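Local atomic coordinates of MgGH51 (Meripilus giganteus, PDB entry 6ZPW), a protein that probably hydrolyses terminal non-reducing alpha-L-arabinofuranosyl groups from arabinose-containing polysaccharides as a GH51 alpha-L-arabinofuranosidase. Residues L562-T567 and K608-N613. Numbering follows the deposited sequence.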
loop_
_atom_site.group_PDB
_atom_site.type_symbol
_atom_site.label_atom_id
_atom_site.label_comp_id
_atom_site.label_asym_id
_atom_site.label_seq_id
_atom_site.Cartn_x
_atom_site.Cartn_y
_atom_site.Cartn_z
ATOM N N LEU A 562 3.019 30.013 -22.046
ATOM C CA LEU A 562 1.763 29.537 -22.676
ATOM C C LEU A 562 0.775 30.697 -22.728
ATOM O O LEU A 562 0.644 31.435 -21.743
ATOM C CB LEU A 562 1.168 28.363 -21.900
ATOM C CG LEU A 562 2.091 27.163 -21.730
ATOM C CD1 LEU A 562 2.696 27.205 -20.342
ATOM C CD2 LEU A 562 1.343 25.857 -21.912
ATOM N N THR A 563 0.094 30.794 -23.851
ATOM C CA THR A 563 -1.054 31.707 -23.984
ATOM C C THR A 563 -2.299 30.818 -24.136
ATOM O O THR A 563 -2.404 30.114 -25.159
ATOM C CB THR A 563 -0.906 32.655 -25.175
ATOM O OG1 THR A 563 0.275 33.404 -24.909
ATOM C CG2 THR A 563 -2.109 33.557 -25.335
ATOM N N PHE A 564 -3.166 30.861 -23.153
ATOM C CA PHE A 564 -4.425 30.103 -23.200
ATOM C C PHE A 564 -5.508 30.967 -23.828
ATOM O O PHE A 564 -5.746 32.091 -23.375
ATOM C CB PHE A 564 -4.827 29.616 -21.811
ATOM C CG PHE A 564 -3.900 28.575 -21.237
ATOM C CD1 PHE A 564 -3.990 27.263 -21.685
ATOM C CD2 PHE A 564 -2.879 28.915 -20.371
ATOM C CE1 PHE A 564 -3.103 26.303 -21.209
ATOM C CE2 PHE A 564 -2.009 27.948 -19.869
ATOM C CZ PHE A 564 -2.110 26.647 -20.325
ATOM N N GLN A 565 -6.185 30.376 -24.773
ATOM C CA GLN A 565 -7.300 31.030 -25.474
ATOM C C GLN A 565 -8.592 30.308 -25.087
ATOM O O GLN A 565 -8.785 29.116 -25.479
ATOM C CB GLN A 565 -7.117 31.001 -26.993
ATOM C CG GLN A 565 -5.935 31.775 -27.445
ATOM C CD GLN A 565 -5.818 31.817 -28.951
ATOM O OE1 GLN A 565 -6.064 30.838 -29.647
ATOM N NE2 GLN A 565 -5.290 32.923 -29.413
ATOM N N LEU A 566 -9.446 30.990 -24.355
ATOM C CA LEU A 566 -10.729 30.477 -23.813
ATOM C C LEU A 566 -11.887 31.303 -24.384
ATOM O O LEU A 566 -12.920 31.413 -23.767
ATOM C CB LEU A 566 -10.713 30.530 -22.281
ATOM C CG LEU A 566 -10.004 29.394 -21.536
ATOM C CD1 LEU A 566 -8.577 29.320 -21.824
ATOM C CD2 LEU A 566 -10.204 29.509 -20.051
ATOM N N THR A 567 -11.707 31.851 -25.592
ATOM C CA THR A 567 -12.703 32.729 -26.224
ATOM C C THR A 567 -13.964 31.997 -26.667
ATOM O O THR A 567 -14.940 32.662 -26.983
ATOM C CB THR A 567 -12.067 33.447 -27.414
ATOM O OG1 THR A 567 -11.366 32.513 -28.246
ATOM C CG2 THR A 567 -11.140 34.525 -26.934
ATOM N N LYS A 608 -10.421 35.746 -20.876
ATOM C CA LYS A 608 -10.697 34.926 -22.077
ATOM C C LYS A 608 -9.436 34.526 -22.822
ATOM O O LYS A 608 -9.467 33.514 -23.521
ATOM C CB LYS A 608 -11.704 35.594 -22.989
ATOM C CG LYS A 608 -13.066 35.628 -22.339
ATOM C CD LYS A 608 -14.122 35.885 -23.277
ATOM C CE LYS A 608 -15.447 35.610 -22.639
ATOM N NZ LYS A 608 -16.450 36.006 -23.629
ATOM N N THR A 609 -8.381 35.331 -22.706
ATOM C CA THR A 609 -7.034 34.995 -23.178
ATOM C C THR A 609 -6.084 35.398 -22.074
ATOM O O THR A 609 -6.249 36.502 -21.568
ATOM C CB THR A 609 -6.673 35.635 -24.526
ATOM O OG1 THR A 609 -7.682 35.311 -25.499
ATOM C CG2 THR A 609 -5.290 35.213 -24.960
ATOM N N PHE A 610 -5.148 34.536 -21.683
ATOM C CA PHE A 610 -4.167 34.939 -20.638
ATOM C C PHE A 610 -2.901 34.110 -20.770
ATOM O O PHE A 610 -2.928 33.009 -21.387
ATOM C CB PHE A 610 -4.761 34.793 -19.233
ATOM C CG PHE A 610 -4.955 33.371 -18.788
ATOM C CD1 PHE A 610 -6.141 32.696 -19.034
ATOM C CD2 PHE A 610 -3.943 32.707 -18.106
ATOM C CE1 PHE A 610 -6.315 31.395 -18.570
ATOM C CE2 PHE A 610 -4.130 31.419 -17.644
ATOM C CZ PHE A 610 -5.300 30.770 -17.900
ATOM N N THR A 611 -1.813 34.649 -20.263
ATOM C CA THR A 611 -0.507 33.997 -20.316
ATOM C C THR A 611 -0.116 33.412 -18.957
ATOM O O THR A 611 -0.548 33.881 -17.891
ATOM C CB THR A 611 0.573 34.976 -20.781
ATOM O OG1 THR A 611 0.599 36.073 -19.874
ATOM C CG2 THR A 611 0.320 35.412 -22.196
ATOM N N TYR A 612 0.746 32.417 -19.042
ATOM C CA TYR A 612 1.389 31.799 -17.866
ATOM C C TYR A 612 2.785 31.333 -18.256
ATOM O O TYR A 612 2.974 30.690 -19.295
ATOM C CB TYR A 612 0.599 30.610 -17.342
ATOM C CG TYR A 612 1.267 29.910 -16.185
ATOM C CD1 TYR A 612 1.499 30.586 -14.986
ATOM C CD2 TYR A 612 1.730 28.616 -16.287
ATOM C CE1 TYR A 612 2.134 29.968 -13.921
ATOM C CE2 TYR A 612 2.300 27.968 -15.202
ATOM C CZ TYR A 612 2.550 28.656 -14.042
ATOM O OH TYR A 612 3.162 28.052 -12.969
ATOM N N ASN A 613 3.779 31.737 -17.471
ATOM C CA ASN A 613 5.181 31.281 -17.618
ATOM C C ASN A 613 5.373 30.039 -16.741
ATOM O O ASN A 613 5.375 30.182 -15.516
ATOM C CB ASN A 613 6.167 32.397 -17.270
ATOM C CG ASN A 613 7.566 32.054 -17.771
ATOM O OD1 ASN A 613 7.751 31.339 -18.768
ATOM N ND2 ASN A 613 8.583 32.694 -17.222
HETATM O O HOH W 1 -15.446 35.264 -26.316
#
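Phe564 and Phe610 are matched across the strands as a hydrogen-bonded pair of an antiparallel beta ladder in the C-terminal beta-sandwich domain, where strand 560-565 is the middle and 609-614 an outer strand of a three-stranded sheet; strand 2-4, at the N-terminus, pairs with the other edge of 560-565. CG of Phe610 sits between its own backbone N and carbonyl carbon (chi1 71°), which swings the ring across toward the neighbouring strand. There Phe564 CB lies over one face of it, 4.3 Å from the ring centroid, in a CH-pi contact offset toward the rim. The two rings meet obliquely, planes at 36°, with Phe564 CD2 3.9 Å from Phe610 CE2. Both rest on Ile550 of strand 547-554, so this face of the ladder closes onto the opposing sheet. On the same face Leu562 CD1 comes to 4.4 Å from Tyr612 CD2, while Tyr612 OH is hydrogen-bonded to Ser620 OG.

Between the strands, Phe564 N donates to Phe610 O at 2.8 Å, and Phe610 N returns a bond to Phe564 O. The opposite face carries Thr563, Thr609 and Thr611 together with Gln565, whose OE1 bonds to Thr4 OG1. Thr563 CG2 meets Thr609 CG2 at 3.6 Å, and Thr563 OG1 lies beside CG2 of Thr611. Past the strand ends, Leu566 N still donates to Lys608 O, and Lys608 NZ, hydrogen-bonded to Asn570 O, also donates to a water that in turn donates to Thr567 O at 2.7 Å.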